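Local structure of putative acetylornithine deacetylase (Sulfolobus tokodaii, 3VPB) at residues V10-E13 and E14-A18; E198-N202 and V203-G207; K271-E274 and Y275-N279. The protein probably catalyses the ATP-dependent joining of the amino group of glutamate to the gamma-carboxyl group of the C-terminal glutamate of the carrier protein LysW, in arginine biosynthesis. One frame throughout, in Å; residues are numbered along the deposited sequence.

Contact 1 of 3, residues V10-E13 and E14-A18; sequences VRQE and EKLIA
The carboxylate of E14 comes up to the edge of the R11 guanidinium, E14 CD lying in its plane and the two planes 24° apart. The pair sits at the start of helix 12-23, the helix of a beta-alpha-beta unit in the preATP-grasp domain, with R11 as N-cap. The grip is side-on. R11 NE gives E14 OE1 a nearly straight bond of 2.9 Å, while R11 NH2 reaches E14 OE2 at 2.8 Å from above the carboxylate plane. With its anti lone pair, E14 OE1 also accepts the backbone R11 N at 2.8 Å, one half of a capping box. A bend at chi2 (70°) turns the carboxylate of E14 back to this amide. R53 forms a second salt bridge to E14 OE2, and E256 one to R11 NH1; E13 OE1 takes the amides of F257 and K258. With an alanine here instead of E14, R11 N and NE would probably lose their shared acceptor and R53 its ionic mate. Behind the cap, K15 N donates to R11 O at 3.1 Å. On the flank, V10 CG1, set anti to the backbone N (chi1 169°), rests on K15 CG at 3.6 Å.

Contact 2 of 3, residues E198-N202 and V203-G207; sequences EWRAN and VALGG. With GLU (glutamic acid), chain M; ADP (adenosine-5'-diphosphate), chain L; SO4 (sulfate ion), chain P.
E198 crosses L205 at about a right angle, E198 OE1 lying 4.1 Å from L205 CD2, and a water that donates to E198 OE1 is also weakly bonded to L205 O. The other oxygen, E198 OE2, accepts three N-H groups: W199 N, R200 N and R200 NE. The ring of W199 carries E198 OE2 and R200 NE over one face, both toward the rim, while its NE1 donates to V137 O. R200 completes a side-on pair with E198 through NH2, 2.7 Å from E198 OE1. Its guanidinium is sandwiched: L205 CD1 sits over the centre of one face, 3.4 Å from R200 CZ, and W199 CH2 lies over the opposite face. Together with the salt bridge, this fixes how the planar group is turned, and R200 NH1 goes on to G134 O and to E151 of the second subunit. This is the loop between strands 185-193 and 208-211 of the RimK-like ATP-grasp domain, which lines both the nucleotide and the glutamate pockets. A201 N donates weakly to ADP O2', while A201 O receives a CA-H...O contact from G207. N202 ND2 donates to ADP O2B at 3.0 Å and, weakly, to a sulfate probably from the crystallisation liquor. N202 O, just before the 3-10 turn 203-205, accepts L205 N and G207 N from opposite faces of its plane, each at 2.9 Å. A CB on G207 would clash with A201 O and N202 O. At the head of the turn, two successive amides hold the carboxylate of the bound glutamate: V203 N is 2.8 Å from its O, and A204 N is 3.0 Å from its OXT.

Contact 3 of 3, residues K271-E274 and Y275-N279; sequences KLVE and YIKEN
I276 lies back over the carbonyl of L272, one turn earlier. Its CB is 3.6 Å from both V273 O and L272 O. Because CG1 is placed beside the backbone N (chi1 -72°), it comes to 3.4 Å from L272 O, and CD1 at the tip lies 3.6 Å from L272 O and reaches L272 CG at 3.8 Å, with L272 CD1 slightly farther off. The two branched chains cross obliquely, an apolar contact of the i to i+4 kind. It belongs to helix 268-280, the last helix of the chain, whose backbone bonds here include I276 N to L272 O and a nearly straight one (171°) from K277 N to V273 O. On the neighbouring flank, V273 packs on A20 and L21 of helix 12-23. There V273 CG1 touches the aliphatic part of K277 loosely, and K277 NZ runs on to N24 O. Y275 sends its hydroxyl to E232, while its backbone O accepts two donors of N279 from opposite faces of the carbonyl plane. One is the backbone N. The other, N279 ND2, is 3.0 Å from Y275 O and lies over one face of the Y275 ring, toward the rim.

How the contacts relate
Contacts 1 and 3 belong to two helices that pack together: their centres are 16 Å apart, and I17 CD1 meets L272 CD2 at 4.2 Å, joining the preATP-grasp domain to the C-terminal helix. Contact 2 stands apart, its centre 22 Å from that of contact 1 and 31 Å from that of contact 3. Yet contacts 1 and 2 come to about 8 Å between nearest atoms, and both border the bound glutamate. V203 and A204 bond it directly, the side chain of E13 comes within about 5 Å of it, and E256 pairs with R11 while also bonding the ligand. Contact 3, about 19 Å from contact 2 at the nearest atoms, is structural packing.

Contact 1 of 3, residues V10-E13 and E14-A18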
ATOM      1  N   VAL B  10      21.211  12.388  -4.878  1.00 21.23           N
ATOM      2  CA  VAL B  10      22.092  13.542  -4.766  1.00 20.59           C
ATOM      3  C   VAL B  10      21.408  14.773  -5.369  1.00 20.72           C
ATOM      4  O   VAL B  10      21.233  14.860  -6.599  1.00 21.80           O
ATOM      5  CB  VAL B  10      23.481  13.260  -5.416  1.00 20.19           C
ATOM      6  CG1 VAL B  10      24.281  14.524  -5.536  1.00 20.10           C
ATOM      7  CG2 VAL B  10      24.261  12.227  -4.595  1.00 19.27           C
ATOM      8  N   ARG B  11      20.950  15.675  -4.497  1.00 20.58           N
ATOM      9  CA  ARG B  11      20.357  16.949  -4.920  1.00 20.04           C
ATOM     10  C   ARG B  11      21.422  18.034  -4.899  1.00 19.68           C
ATOM     11  O   ARG B  11      22.570  17.798  -4.479  1.00 19.07           O
ATOM     12  CB  ARG B  11      19.233  17.406  -3.964  1.00 20.77           C
ATOM     13  CG  ARG B  11      18.145  16.411  -3.677  1.00 24.06           C
ATOM     14  CD  ARG B  11      17.423  16.758  -2.397  1.00 26.39           C
ATOM     15  NE  ARG B  11      18.180  16.314  -1.217  1.00 26.43           N
ATOM     16  CZ  ARG B  11      17.653  16.111  -0.017  1.00 24.47           C
ATOM     17  NH1 ARG B  11      16.356  16.327   0.170  1.00 23.47           N
ATOM     18  NH2 ARG B  11      18.419  15.662   0.990  1.00 23.77           N
ATOM     19  N   GLN B  12      21.020  19.249  -5.273  1.00 19.04           N
ATOM     20  CA  GLN B  12      21.930  20.392  -5.206  1.00 19.83           C
ATOM     21  C   GLN B  12      22.574  20.506  -3.832  1.00 18.32           C
ATOM     22  O   GLN B  12      23.765  20.790  -3.730  1.00 17.68           O
ATOM     23  CB  GLN B  12      21.201  21.696  -5.549  1.00 20.67           C
ATOM     24  CG  GLN B  12      21.503  22.233  -6.941  1.00 27.05           C
ATOM     25  CD  GLN B  12      22.973  22.594  -7.128  1.00 31.55           C
ATOM     26  OE1 GLN B  12      23.677  21.947  -7.900  1.00 35.16           O
ATOM     27  NE2 GLN B  12      23.449  23.606  -6.402  1.00 35.38           N
ATOM     28  N   GLU B  13      21.784  20.254  -2.795  1.00 17.53           N
ATOM     29  CA  GLU B  13      22.260  20.387  -1.428  1.00 18.15           C
ATOM     30  C   GLU B  13      23.441  19.440  -1.170  1.00 18.05           C
ATOM     31  O   GLU B  13      24.430  19.827  -0.562  1.00 17.56           O
ATOM     32  CB  GLU B  13      21.133  20.086  -0.437  1.00 18.57           C
ATOM     33  CG  GLU B  13      20.123  21.238  -0.220  1.00 19.78           C
ATOM     34  CD  GLU B  13      19.016  21.330  -1.265  1.00 21.21           C
ATOM     35  OE1 GLU B  13      18.112  22.178  -1.072  1.00 21.59           O
ATOM     36  OE2 GLU B  13      19.030  20.572  -2.259  1.00 21.35           O
ATOM     37  N   GLU B  14      23.309  18.189  -1.597  1.00 17.35           N
ATOM     38  CA  GLU B  14      24.387  17.224  -1.400  1.00 17.59           C
ATOM     39  C   GLU B  14      25.639  17.596  -2.198  1.00 17.94           C
ATOM     40  O   GLU B  14      26.758  17.442  -1.706  1.00 18.21           O
ATOM     41  CB  GLU B  14      23.928  15.809  -1.724  1.00 16.51           C
ATOM     42  CG  GLU B  14      22.983  15.233  -0.660  1.00 18.77           C
ATOM     43  CD  GLU B  14      21.593  15.903  -0.646  1.00 21.68           C
ATOM     44  OE1 GLU B  14      20.985  16.073  -1.724  1.00 22.01           O
ATOM     45  OE2 GLU B  14      21.109  16.250   0.445  1.00 19.40           O
ATOM     46  N   LYS B  15      25.439  18.102  -3.411  1.00 18.13           N
ATOM     47  CA  LYS B  15      26.564  18.540  -4.248  1.00 19.22           C
ATOM     48  C   LYS B  15      27.315  19.677  -3.597  1.00 18.67           C
ATOM     49  O   LYS B  15      28.568  19.682  -3.565  1.00 19.40           O
ATOM     50  CB  LYS B  15      26.067  18.949  -5.628  1.00 19.37           C
ATOM     51  CG  LYS B  15      25.611  17.772  -6.444  1.00 23.70           C
ATOM     52  CD  LYS B  15      25.102  18.223  -7.812  1.00 29.90           C
ATOM     53  CE  LYS B  15      23.824  19.013  -7.686  1.00 32.07           C
ATOM     54  NZ  LYS B  15      23.694  19.962  -8.832  1.00 37.11           N
ATOM     55  N   LEU B  16      26.556  20.625  -3.056  1.00 18.06           N
ATOM     56  CA  LEU B  16      27.132  21.780  -2.366  1.00 17.81           C
ATOM     57  C   LEU B  16      27.894  21.355  -1.104  1.00 17.06           C
ATOM     58  O   LEU B  16      28.938  21.937  -0.784  1.00 17.06           O
ATOM     59  CB  LEU B  16      26.055  22.827  -2.031  1.00 18.95           C
ATOM     60  CG  LEU B  16      25.425  23.612  -3.196  1.00 18.99           C
ATOM     61  CD1 LEU B  16      24.301  24.489  -2.673  1.00 23.95           C
ATOM     62  CD2 LEU B  16      26.452  24.484  -3.964  1.00 22.00           C
ATOM     63  N   ILE B  17      27.392  20.346  -0.386  1.00 14.87           N
ATOM     64  CA  ILE B  17      28.094  19.885   0.812  1.00 15.90           C
ATOM     65  C   ILE B  17      29.386  19.164   0.411  1.00 15.51           C
ATOM     66  O   ILE B  17      30.420  19.365   1.028  1.00 14.80           O
ATOM     67  CB  ILE B  17      27.205  18.995   1.741  1.00 14.28           C
ATOM     68  CG1 ILE B  17      26.031  19.795   2.309  1.00 16.34           C
ATOM     69  CG2 ILE B  17      28.037  18.391   2.909  1.00 15.04           C
ATOM     70  CD1 ILE B  17      24.945  18.905   2.952  1.00 15.15           C
ATOM     71  N   ALA B  18      29.332  18.345  -0.637  1.00 15.75           N
ATOM     72  CA  ALA B  18      30.528  17.678  -1.133  1.00 16.89           C
ATOM     73  C   ALA B  18      31.574  18.713  -1.585  1.00 17.63           C
ATOM     74  O   ALA B  18      32.780  18.549  -1.316  1.00 18.44           O
ATOM     75  CB  ALA B  18      30.189  16.735  -2.284  1.00 17.11           C
TER

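Contact 2 of 3, residues E198-N202 and V203-G207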
ATOM      1  N   GLU B 198      -2.596  27.728  -3.998  1.00 21.89           N
ATOM      2  CA  GLU B 198      -2.021  26.916  -2.936  1.00 21.12           C
ATOM      3  C   GLU B 198      -2.448  27.430  -1.580  1.00 20.57           C
ATOM      4  O   GLU B 198      -2.777  28.618  -1.415  1.00 20.83           O
ATOM      5  CB  GLU B 198      -0.488  26.936  -2.983  1.00 21.17           C
ATOM      6  CG  GLU B 198       0.192  25.709  -3.531  1.00 20.33           C
ATOM      7  CD  GLU B 198      -0.262  24.366  -2.897  1.00 19.59           C
ATOM      8  OE1 GLU B 198      -0.178  23.322  -3.603  1.00 20.37           O
ATOM      9  OE2 GLU B 198      -0.703  24.349  -1.733  1.00 20.57           O
ATOM     10  N   TRP B 199      -2.464  26.512  -0.623  1.00 19.27           N
ATOM     11  CA  TRP B 199      -2.663  26.806   0.793  1.00 19.50           C
ATOM     12  C   TRP B 199      -1.385  26.468   1.565  1.00 19.08           C
ATOM     13  O   TRP B 199      -1.299  26.686   2.774  1.00 19.98           O
ATOM     14  CB  TRP B 199      -3.888  26.038   1.348  1.00 18.60           C
ATOM     15  CG  TRP B 199      -3.741  24.541   1.414  1.00 18.05           C
ATOM     16  CD1 TRP B 199      -3.564  23.802   2.531  1.00 20.12           C
ATOM     17  CD2 TRP B 199      -3.809  23.599   0.319  1.00 16.81           C
ATOM     18  NE1 TRP B 199      -3.482  22.463   2.225  1.00 18.58           N
ATOM     19  CE2 TRP B 199      -3.615  22.312   0.869  1.00 18.85           C
ATOM     20  CE3 TRP B 199      -3.967  23.726  -1.071  1.00 18.82           C
ATOM     21  CZ2 TRP B 199      -3.603  21.141   0.074  1.00 18.82           C
ATOM     22  CZ3 TRP B 199      -3.928  22.576  -1.868  1.00 18.50           C
ATOM     23  CH2 TRP B 199      -3.769  21.296  -1.286  1.00 16.03           C
ATOM     24  N   ARG B 200      -0.377  25.960   0.858  1.00 17.00           N
ATOM     25  CA  ARG B 200       0.830  25.509   1.502  1.00 16.67           C
ATOM     26  C   ARG B 200       2.013  26.351   1.029  1.00 15.62           C
ATOM     27  O   ARG B 200       2.058  26.756  -0.102  1.00 15.26           O
ATOM     28  CB  ARG B 200       1.070  24.022   1.201  1.00 15.68           C
ATOM     29  CG  ARG B 200      -0.073  23.145   1.742  1.00 16.26           C
ATOM     30  CD  ARG B 200      -0.020  21.778   1.137  1.00 16.33           C
ATOM     31  NE  ARG B 200      -0.274  21.830  -0.311  1.00 17.83           N
ATOM     32  CZ  ARG B 200      -0.222  20.770  -1.101  1.00 17.80           C
ATOM     33  NH1 ARG B 200       0.070  19.576  -0.586  1.00 17.02           N
ATOM     34  NH2 ARG B 200      -0.479  20.895  -2.400  1.00 18.12           N
ATOM     35  N   ALA B 201       2.983  26.572   1.909  1.00 15.50           N
ATOM     36  CA  ALA B 201       4.069  27.497   1.607  1.00 15.33           C
ATOM     37  C   ALA B 201       5.284  26.825   1.018  1.00 15.93           C
ATOM     38  O   ALA B 201       6.220  27.523   0.587  1.00 16.48           O
ATOM     39  CB  ALA B 201       4.467  28.291   2.898  1.00 15.26           C
ATOM     40  N   ASN B 202       5.303  25.490   0.979  1.00 15.78           N
ATOM     41  CA  ASN B 202       6.545  24.797   0.605  1.00 16.75           C
ATOM     42  C   ASN B 202       7.176  25.270  -0.713  1.00 17.35           C
ATOM     43  O   ASN B 202       6.473  25.425  -1.747  1.00 16.84           O
ATOM     44  CB  ASN B 202       6.333  23.280   0.531  1.00 16.80           C
ATOM     45  CG  ASN B 202       5.717  22.723   1.800  1.00 16.96           C
ATOM     46  OD1 ASN B 202       4.522  22.945   2.086  1.00 14.79           O
ATOM     47  ND2 ASN B 202       6.514  21.973   2.552  1.00 16.56           N
ATOM     48  N   VAL B 203       8.491  25.472  -0.687  1.00 17.57           N
ATOM     49  CA  VAL B 203       9.238  25.784  -1.918  1.00 18.52           C
ATOM     50  C   VAL B 203       9.032  24.670  -2.955  1.00 18.91           C
ATOM     51  O   VAL B 203       8.879  24.951  -4.148  1.00 18.81           O
ATOM     52  CB  VAL B 203      10.738  26.021  -1.657  1.00 19.32           C
ATOM     53  CG1 VAL B 203      11.478  26.272  -2.948  1.00 19.61           C
ATOM     54  CG2 VAL B 203      10.926  27.222  -0.764  1.00 18.91           C
ATOM     55  N   ALA B 204       8.977  23.421  -2.487  1.00 19.06           N
ATOM     56  CA  ALA B 204       8.684  22.271  -3.366  1.00 19.94           C
ATOM     57  C   ALA B 204       7.351  22.385  -4.102  1.00 20.74           C
ATOM     58  O   ALA B 204       7.141  21.733  -5.124  1.00 21.45           O
ATOM     59  CB  ALA B 204       8.728  20.959  -2.555  1.00 19.64           C
ATOM     60  N   LEU B 205       6.433  23.189  -3.560  1.00 20.67           N
ATOM     61  CA  LEU B 205       5.119  23.385  -4.151  1.00 20.69           C
ATOM     62  C   LEU B 205       4.961  24.706  -4.892  1.00 21.28           C
ATOM     63  O   LEU B 205       3.859  25.026  -5.330  1.00 22.13           O
ATOM     64  CB  LEU B 205       4.023  23.247  -3.080  1.00 19.84           C
ATOM     65  CG  LEU B 205       3.837  21.824  -2.549  1.00 19.39           C
ATOM     66  CD1 LEU B 205       2.978  21.874  -1.294  1.00 17.61           C
ATOM     67  CD2 LEU B 205       3.191  20.909  -3.636  1.00 21.21           C
ATOM     68  N   GLY B 206       6.043  25.467  -5.039  1.00 21.36           N
ATOM     69  CA  GLY B 206       5.975  26.775  -5.694  1.00 21.40           C
ATOM     70  C   GLY B 206       6.134  27.978  -4.756  1.00 21.24           C
ATOM     71  O   GLY B 206       6.106  29.136  -5.203  1.00 21.78           O
ATOM     72  N   GLY B 207       6.287  27.714  -3.460  1.00 20.30           N
ATOM     73  CA  GLY B 207       6.546  28.773  -2.476  1.00 20.58           C
ATOM     74  C   GLY B 207       7.741  29.597  -2.946  1.00 21.11           C
ATOM     75  O   GLY B 207       8.782  29.043  -3.346  1.00 20.70           O
TER
HETATM   76  N   GLU M 501      11.687  21.475   1.973  1.00 19.83           N
HETATM   77  CA  GLU M 501      11.644  22.962   2.000  1.00 19.65           C
HETATM   78  C   GLU M 501      10.463  23.447   1.186  1.00 19.61           C
HETATM   79  O   GLU M 501       9.934  24.529   1.505  1.00 19.16           O
HETATM   80  CB  GLU M 501      12.944  23.559   1.435  1.00 20.02           C
HETATM   81  CG  GLU M 501      13.070  25.058   1.644  1.00 20.59           C
HETATM   82  CD  GLU M 501      14.369  25.640   1.086  1.00 21.55           C
HETATM   83  OE1 GLU M 501      14.816  25.196  -0.002  1.00 20.23           O
HETATM   84  OE2 GLU M 501      14.922  26.558   1.753  1.00 21.35           O
HETATM   85  OXT GLU M 501      10.041  22.801   0.200  1.00 20.14           O
HETATM   86  PB  ADP L 500       5.622  19.436   5.797  1.00 15.62           P
HETATM   87  O1B ADP L 500       6.538  18.656   6.664  1.00 17.75           O
HETATM   88  O2B ADP L 500       6.192  20.715   5.205  1.00 18.00           O
HETATM   89  O3B ADP L 500       4.861  18.642   4.774  1.00 15.24           O
HETATM   90  PA  ADP L 500       4.081  21.326   7.378  1.00 17.66           P
HETATM   91  O1A ADP L 500       3.319  21.031   8.666  1.00 17.86           O
HETATM   92  O2A ADP L 500       5.295  22.226   7.330  1.00 16.09           O
HETATM   93  O3A ADP L 500       4.421  19.872   6.781  1.00 18.44           O
HETATM   94  O5' ADP L 500       2.981  21.893   6.353  1.00 17.37           O
HETATM   95  C5' ADP L 500       3.283  22.330   5.028  1.00 15.60           C
HETATM   96  C4' ADP L 500       2.648  23.685   4.779  1.00 14.35           C
HETATM   97  O4' ADP L 500       1.252  23.604   5.085  1.00 16.02           O
HETATM   98  C3' ADP L 500       3.218  24.738   5.734  1.00 16.64           C
HETATM   99  O3' ADP L 500       4.360  25.386   5.160  1.00 17.50           O
HETATM  100  C2' ADP L 500       2.065  25.699   5.895  1.00 17.85           C
HETATM  101  O2' ADP L 500       2.010  26.606   4.785  1.00 19.01           O
HETATM  102  C1' ADP L 500       0.870  24.787   5.795  1.00 15.54           C
HETATM  103  N9  ADP L 500       0.404  24.391   7.138  1.00 13.90           N
HETATM  104  C8  ADP L 500       0.659  23.233   7.798  1.00 12.45           C
HETATM  105  N7  ADP L 500       0.004  23.245   8.968  1.00 13.28           N
HETATM  106  C5  ADP L 500      -0.674  24.407   9.053  1.00 12.49           C
HETATM  107  C6  ADP L 500      -1.540  25.063  10.040  1.00 11.34           C
HETATM  108  N6  ADP L 500      -1.850  24.428  11.186  1.00 13.62           N
HETATM  109  N1  ADP L 500      -2.084  26.276   9.721  1.00 14.72           N
HETATM  110  C2  ADP L 500      -1.806  26.910   8.576  1.00 12.00           C
HETATM  111  N3  ADP L 500      -0.982  26.366   7.645  1.00 14.50           N
HETATM  112  C4  ADP L 500      -0.407  25.151   7.851  1.00 12.76           C
HETATM  113  S   SO4 P 504       9.433  20.785   4.579  1.00 19.72           S
HETATM  114  O1  SO4 P 504       9.061  19.488   5.157  1.00 20.98           O
HETATM  115  O2  SO4 P 504       9.184  20.736   3.151  1.00 19.84           O
HETATM  116  O3  SO4 P 504       8.744  21.943   5.194  1.00 18.12           O
HETATM  117  O4  SO4 P 504      10.878  20.954   4.719  1.00 17.67           O
HETATM  118  O   HOH W   1       0.953  23.436  -5.950  1.00 32.26           O

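Contact 3 of 3, residues K271-E274 and Y275-N279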
ATOM      1  N   LYS B 271      29.001  26.963   6.058  1.00 16.53           N
ATOM      2  CA  LYS B 271      28.779  27.097   7.505  1.00 16.24           C
ATOM      3  C   LYS B 271      28.754  25.742   8.210  1.00 15.68           C
ATOM      4  O   LYS B 271      29.273  25.593   9.315  1.00 15.28           O
ATOM      5  CB  LYS B 271      27.488  27.875   7.801  1.00 14.97           C
ATOM      6  CG  LYS B 271      27.525  29.322   7.291  1.00 18.99           C
ATOM      7  CD  LYS B 271      28.519  30.134   8.147  1.00 25.07           C
ATOM      8  CE  LYS B 271      28.696  31.550   7.602  1.00 30.58           C
ATOM      9  NZ  LYS B 271      27.436  32.334   7.787  1.00 35.17           N
ATOM     10  N   LEU B 272      28.142  24.760   7.567  1.00 15.23           N
ATOM     11  CA  LEU B 272      28.112  23.395   8.123  1.00 15.26           C
ATOM     12  C   LEU B 272      29.527  22.802   8.245  1.00 15.32           C
ATOM     13  O   LEU B 272      29.905  22.264   9.297  1.00 15.70           O
ATOM     14  CB  LEU B 272      27.269  22.480   7.203  1.00 14.94           C
ATOM     15  CG  LEU B 272      27.186  21.014   7.674  1.00 15.72           C
ATOM     16  CD1 LEU B 272      26.558  20.878   9.043  1.00 16.30           C
ATOM     17  CD2 LEU B 272      26.424  20.200   6.635  1.00 16.88           C
ATOM     18  N   VAL B 273      30.298  22.895   7.164  1.00 16.18           N
ATOM     19  CA  VAL B 273      31.634  22.279   7.118  1.00 16.70           C
ATOM     20  C   VAL B 273      32.512  23.004   8.141  1.00 17.37           C
ATOM     21  O   VAL B 273      33.254  22.372   8.895  1.00 17.86           O
ATOM     22  CB  VAL B 273      32.236  22.290   5.700  1.00 16.57           C
ATOM     23  CG1 VAL B 273      33.709  21.893   5.737  1.00 16.59           C
ATOM     24  CG2 VAL B 273      31.487  21.290   4.818  1.00 15.67           C
ATOM     25  N   GLU B 274      32.377  24.322   8.215  1.00 17.66           N
ATOM     26  CA  GLU B 274      33.109  25.076   9.248  1.00 18.51           C
ATOM     27  C   GLU B 274      32.780  24.596  10.647  1.00 19.13           C
ATOM     28  O   GLU B 274      33.697  24.399  11.473  1.00 19.66           O
ATOM     29  CB  GLU B 274      32.802  26.565   9.135  1.00 19.62           C
ATOM     30  CG  GLU B 274      33.517  27.214   7.977  1.00 22.04           C
ATOM     31  CD  GLU B 274      33.141  28.681   7.776  1.00 27.75           C
ATOM     32  OE1 GLU B 274      33.778  29.339   6.919  1.00 31.46           O
ATOM     33  OE2 GLU B 274      32.220  29.177   8.463  1.00 31.08           O
ATOM     34  N   TYR B 275      31.486  24.442  10.939  1.00 17.22           N
ATOM     35  CA  TYR B 275      31.038  23.936  12.231  1.00 18.54           C
ATOM     36  C   TYR B 275      31.646  22.560  12.552  1.00 18.35           C
ATOM     37  O   TYR B 275      32.100  22.329  13.669  1.00 18.43           O
ATOM     38  CB  TYR B 275      29.510  23.858  12.270  1.00 18.26           C
ATOM     39  CG  TYR B 275      28.959  23.180  13.494  1.00 19.81           C
ATOM     40  CD1 TYR B 275      28.819  23.880  14.701  1.00 21.30           C
ATOM     41  CD2 TYR B 275      28.588  21.834  13.461  1.00 20.78           C
ATOM     42  CE1 TYR B 275      28.288  23.258  15.853  1.00 22.94           C
ATOM     43  CE2 TYR B 275      28.075  21.210  14.595  1.00 23.46           C
ATOM     44  CZ  TYR B 275      27.934  21.926  15.783  1.00 23.88           C
ATOM     45  OH  TYR B 275      27.440  21.292  16.895  1.00 25.44           O
ATOM     46  N   ILE B 276      31.645  21.670  11.573  1.00 17.81           N
ATOM     47  CA  ILE B 276      32.187  20.312  11.746  1.00 19.01           C
ATOM     48  C   ILE B 276      33.685  20.363  12.053  1.00 18.99           C
ATOM     49  O   ILE B 276      34.148  19.716  12.987  1.00 19.82           O
ATOM     50  CB  ILE B 276      31.874  19.441  10.505  1.00 17.65           C
ATOM     51  CG1 ILE B 276      30.375  19.121  10.492  1.00 19.57           C
ATOM     52  CG2 ILE B 276      32.663  18.115  10.484  1.00 19.39           C
ATOM     53  CD1 ILE B 276      29.906  18.715   9.072  1.00 19.90           C
ATOM     54  N   LYS B 277      34.419  21.156  11.284  1.00 20.13           N
ATOM     55  CA  LYS B 277      35.867  21.328  11.517  1.00 21.19           C
ATOM     56  C   LYS B 277      36.151  21.933  12.896  1.00 21.54           C
ATOM     57  O   LYS B 277      37.099  21.531  13.579  1.00 22.32           O
ATOM     58  CB  LYS B 277      36.468  22.202  10.431  1.00 22.08           C
ATOM     59  CG  LYS B 277      36.565  21.506   9.075  1.00 23.18           C
ATOM     60  CD  LYS B 277      37.168  22.424   8.019  1.00 27.79           C
ATOM     61  CE  LYS B 277      38.562  22.914   8.409  1.00 31.25           C
ATOM     62  NZ  LYS B 277      39.328  23.368   7.212  1.00 32.85           N
ATOM     63  N   GLU B 278      35.336  22.908  13.284  1.00 21.63           N
ATOM     64  CA  GLU B 278      35.446  23.597  14.581  1.00 22.94           C
ATOM     65  C   GLU B 278      35.289  22.622  15.737  1.00 23.02           C
ATOM     66  O   GLU B 278      36.043  22.673  16.716  1.00 22.75           O
ATOM     67  CB  GLU B 278      34.354  24.670  14.671  1.00 23.50           C
ATOM     68  CG  GLU B 278      34.167  25.321  16.034  1.00 27.64           C
ATOM     69  CD  GLU B 278      35.197  26.387  16.291  1.00 32.16           C
ATOM     70  OE1 GLU B 278      35.334  26.813  17.452  1.00 34.30           O
ATOM     71  OE2 GLU B 278      35.868  26.808  15.324  1.00 34.88           O
ATOM     72  N   ASN B 279      34.336  21.707  15.614  1.00 22.47           N
ATOM     73  CA  ASN B 279      33.933  20.910  16.771  1.00 23.14           C
ATOM     74  C   ASN B 279      34.404  19.452  16.786  1.00 22.70           C
ATOM     75  O   ASN B 279      34.366  18.811  17.836  1.00 21.92           O
ATOM     76  CB  ASN B 279      32.409  20.967  16.927  1.00 23.70           C
ATOM     77  CG  ASN B 279      31.923  22.330  17.385  1.00 27.37           C
ATOM     78  OD1 ASN B 279      31.930  22.624  18.579  1.00 30.59           O
ATOM     79  ND2 ASN B 279      31.499  23.166  16.444  1.00 28.03           N
TER